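Local coordinates for protein upstream of N-ras, isoform A (Drosophila melanogaster, PDB 4QQB) that binds RNA, here through its first cold-shock domain, which associates with the msl-2 3'-UTR, and regulates X-chromosome dosage compensation in both sexes, at residues E[5-10]-E[50-55]. Sequence-based numbering, arbitrary orientation.
Sequences TRETGI and VEFEMT
The carbonyl oxygen Glu7 O takes the backbone amide Phe52 N at 2.8 Å and also a CA-H...O contact from Glu51 CA. Its partner bond, Glu7 N to Phe52 O, measures 2.7 Å and is nearly straight, 177° at the hydrogen. Gly9 and Val50 repeat the reciprocal pairing, with Val50 N to Gly9 O at 2.7 Å, so the antiparallel register has two hydrogen-bonded pairs flanking the non-hydrogen-bonded pair Thr8–Glu51, whose CA atoms are 4.4 Å apart. The short strand axes are far from exactly antiparallel, consistent with a strongly twisted sheet.

On the buried face, Phe52 CG sits between its own backbone N and carbonyl carbon (chi1 61°), which turns the ring back toward Glu7 and Gly9, with Glu7 O above one face, offset toward the rim. Phe52 CE2 reaches Gly9 N at 3.5 Å, and Gly9 CA lies in the ring plane at its edge. Glu7 CG packs on Phe52 CE1 at 3.7 Å, the carboxylate plane only 20° from the ring plane, while Glu7 OE2 forms a salt bridge with Arg26. The Phe52 side chain also touches Ile21, Cys23, Leu30 and Val68, and replacing Phe52 with an alanine would probably leave a gap between Gly9, the Glu7 methylene and these neighbours.

Just before the clear strand pairing, Arg6 bends at chi2 and chi3, and one face of its guanidinium lies over Glu51 C and Phe52 N, offset toward its rim. Arg6 NH2 and Glu51 OE2, 4.1 Å apart, are too distant for a salt bridge, consistent with a loose electrostatic attraction. The contact joins the first and fourth strands, 7-14 lying between 18-23 and 49-56, in the five-stranded antiparallel OB-fold barrel of a cold-shock domain.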
ATOM      1  N   THR E   5      13.477  31.076  -3.008  1.00139.59           N
ATOM      2  CA  THR E   5      13.809  31.478  -4.385  1.00126.99           C
ATOM      3  C   THR E   5      12.811  30.928  -5.431  1.00120.44           C
ATOM      4  O   THR E   5      13.004  29.852  -6.006  1.00117.63           O
ATOM      5  CB  THR E   5      15.282  31.126  -4.740  1.00121.00           C
ATOM      6  OG1 THR E   5      15.521  31.365  -6.130  1.00115.31           O
ATOM      7  CG2 THR E   5      15.640  29.667  -4.397  1.00119.91           C
ATOM      8  N   ARG E   6      11.750  31.698  -5.675  1.00110.65           N
ATOM      9  CA  ARG E   6      10.657  31.294  -6.566  1.00104.24           C
ATOM     10  C   ARG E   6      10.927  31.697  -8.018  1.00102.23           C
ATOM     11  O   ARG E   6      11.565  32.713  -8.277  1.00103.91           O
ATOM     12  CB  ARG E   6       9.346  31.932  -6.106  1.00 99.36           C
ATOM     13  CG  ARG E   6       9.005  31.691  -4.645  1.00 99.42           C
ATOM     14  CD  ARG E   6       8.093  30.493  -4.459  1.00102.53           C
ATOM     15  NE  ARG E   6       6.722  30.784  -4.882  1.00106.30           N
ATOM     16  CZ  ARG E   6       5.651  30.047  -4.577  1.00108.42           C
ATOM     17  NH1 ARG E   6       5.763  28.956  -3.828  1.00112.48           N
ATOM     18  NH2 ARG E   6       4.453  30.406  -5.020  1.00108.28           N
ATOM     19  N   GLU E   7      10.441  30.891  -8.959  1.00101.39           N
ATOM     20  CA  GLU E   7      10.506  31.219 -10.384  1.00 98.97           C
ATOM     21  C   GLU E   7       9.190  30.839 -11.083  1.00 95.95           C
ATOM     22  O   GLU E   7       8.244  30.388 -10.425  1.00 89.63           O
ATOM     23  CB  GLU E   7      11.733  30.569 -11.048  1.00101.74           C
ATOM     24  CG  GLU E   7      11.849  29.056 -10.920  1.00104.93           C
ATOM     25  CD  GLU E   7      12.785  28.453 -11.965  1.00110.02           C
ATOM     26  OE1 GLU E   7      12.580  28.714 -13.176  1.00114.07           O
ATOM     27  OE2 GLU E   7      13.717  27.710 -11.582  1.00105.52           O
ATOM     28  N   THR E   8       9.126  31.034 -12.400  1.00 93.26           N
ATOM     29  CA  THR E   8       7.872  30.901 -13.143  1.00 91.88           C
ATOM     30  C   THR E   8       7.947  29.900 -14.294  1.00 93.69           C
ATOM     31  O   THR E   8       9.029  29.600 -14.822  1.00 92.18           O
ATOM     32  CB  THR E   8       7.434  32.253 -13.729  1.00 90.92           C
ATOM     33  OG1 THR E   8       8.313  32.621 -14.798  1.00 92.21           O
ATOM     34  CG2 THR E   8       7.458  33.337 -12.664  1.00 91.05           C
ATOM     35  N   GLY E   9       6.774  29.407 -14.683  1.00 93.42           N
ATOM     36  CA  GLY E   9       6.653  28.439 -15.773  1.00 92.77           C
ATOM     37  C   GLY E   9       5.222  28.248 -16.254  1.00 91.49           C
ATOM     38  O   GLY E   9       4.275  28.775 -15.659  1.00 88.69           O
ATOM     39  N   ILE E  10       5.073  27.489 -17.339  1.00 89.86           N
ATOM     40  CA  ILE E  10       3.763  27.199 -17.924  1.00 91.53           C
ATOM     41  C   ILE E  10       3.465  25.708 -17.802  1.00 86.29           C
ATOM     42  O   ILE E  10       4.364  24.877 -17.969  1.00 87.60           O
ATOM     43  CB  ILE E  10       3.708  27.556 -19.431  1.00 98.49           C
ATOM     44  CG1 ILE E  10       4.503  28.835 -19.754  1.00103.42           C
ATOM     45  CG2 ILE E  10       2.259  27.674 -19.901  1.00 97.82           C
ATOM     46  CD1 ILE E  10       3.992  30.088 -19.077  1.00108.06           C
ATOM     47  N   VAL E  50       2.306  29.455 -13.893  1.00 95.77           N
ATOM     48  CA  VAL E  50       2.542  29.101 -12.488  1.00 89.37           C
ATOM     49  C   VAL E  50       3.889  29.571 -11.936  1.00 90.59           C
ATOM     50  O   VAL E  50       4.871  29.730 -12.679  1.00 79.45           O
ATOM     51  CB  VAL E  50       2.446  27.579 -12.269  1.00 86.75           C
ATOM     52  CG1 VAL E  50       0.999  27.121 -12.342  1.00 88.18           C
ATOM     53  CG2 VAL E  50       3.299  26.827 -13.282  1.00 87.44           C
ATOM     54  N   GLU E  51       3.905  29.777 -10.617  1.00 97.39           N
ATOM     55  CA  GLU E  51       5.101  30.147  -9.860  1.00102.69           C
ATOM     56  C   GLU E  51       5.427  29.040  -8.862  1.00101.52           C
ATOM     57  O   GLU E  51       4.533  28.482  -8.218  1.00100.54           O
ATOM     58  CB  GLU E  51       4.882  31.464  -9.115  1.00111.40           C
ATOM     59  CG  GLU E  51       6.151  32.064  -8.523  1.00118.57           C
ATOM     60  CD  GLU E  51       5.940  33.458  -7.961  1.00124.46           C
ATOM     61  OE1 GLU E  51       6.875  34.288  -8.062  1.00128.29           O
ATOM     62  OE2 GLU E  51       4.840  33.726  -7.426  1.00124.93           O
ATOM     63  N   PHE E  52       6.714  28.745  -8.720  1.00 98.73           N
ATOM     64  CA  PHE E  52       7.159  27.570  -7.980  1.00 96.37           C
ATOM     65  C   PHE E  52       8.640  27.676  -7.647  1.00 97.92           C
ATOM     66  O   PHE E  52       9.361  28.484  -8.231  1.00 95.30           O
ATOM     67  CB  PHE E  52       6.960  26.328  -8.848  1.00 92.13           C
ATOM     68  CG  PHE E  52       7.747  26.370 -10.127  1.00 85.93           C
ATOM     69  CD1 PHE E  52       9.060  25.925 -10.169  1.00 83.38           C
ATOM     70  CD2 PHE E  52       7.190  26.897 -11.277  1.00 82.95           C
ATOM     71  CE1 PHE E  52       9.793  25.986 -11.343  1.00 81.03           C
ATOM     72  CE2 PHE E  52       7.919  26.963 -12.451  1.00 80.73           C
ATOM     73  CZ  PHE E  52       9.221  26.505 -12.485  1.00 80.11           C
ATOM     74  N   GLU E  53       9.091  26.825  -6.734  1.00102.94           N
ATOM     75  CA  GLU E  53      10.511  26.696  -6.436  1.00101.49           C
ATOM     76  C   GLU E  53      11.008  25.378  -7.015  1.00 94.29           C
ATOM     77  O   GLU E  53      10.408  24.332  -6.769  1.00 84.00           O
ATOM     78  CB  GLU E  53      10.740  26.726  -4.923  1.00106.31           C
ATOM     79  CG  GLU E  53      12.210  26.680  -4.518  1.00109.98           C
ATOM     80  CD  GLU E  53      12.420  26.653  -3.013  1.00109.58           C
ATOM     81  OE1 GLU E  53      11.603  26.036  -2.289  1.00103.68           O
ATOM     82  OE2 GLU E  53      13.418  27.246  -2.555  1.00110.76           O
ATOM     83  N   MET E  54      12.087  25.425  -7.796  1.00 94.25           N
ATOM     84  CA  MET E  54      12.755  24.197  -8.197  1.00 98.02           C
ATOM     85  C   MET E  54      13.488  23.671  -6.990  1.00 95.49           C
ATOM     86  O   MET E  54      14.361  24.337  -6.450  1.00 98.93           O
ATOM     87  CB  MET E  54      13.766  24.393  -9.324  1.00103.58           C
ATOM     88  CG  MET E  54      14.824  23.286  -9.367  1.00109.05           C
ATOM     89  SD  MET E  54      15.795  23.253 -10.886  1.00130.25           S
ATOM     90  CE  MET E  54      17.428  22.846 -10.256  1.00119.68           C
ATOM     91  N   THR E  55      13.109  22.479  -6.566  1.00 96.03           N
ATOM     92  CA  THR E  55      13.892  21.723  -5.622  1.00 92.66           C
ATOM     93  C   THR E  55      14.205  20.412  -6.303  1.00 92.73           C
ATOM     94  O   THR E  55      13.873  20.202  -7.478  1.00 91.39           O
ATOM     95  CB  THR E  55      13.125  21.451  -4.311  1.00 93.53           C
ATOM     96  OG1 THR E  55      12.172  20.397  -4.502  1.00 93.95           O
ATOM     97  CG2 THR E  55      12.408  22.702  -3.838  1.00 93.73           C
TER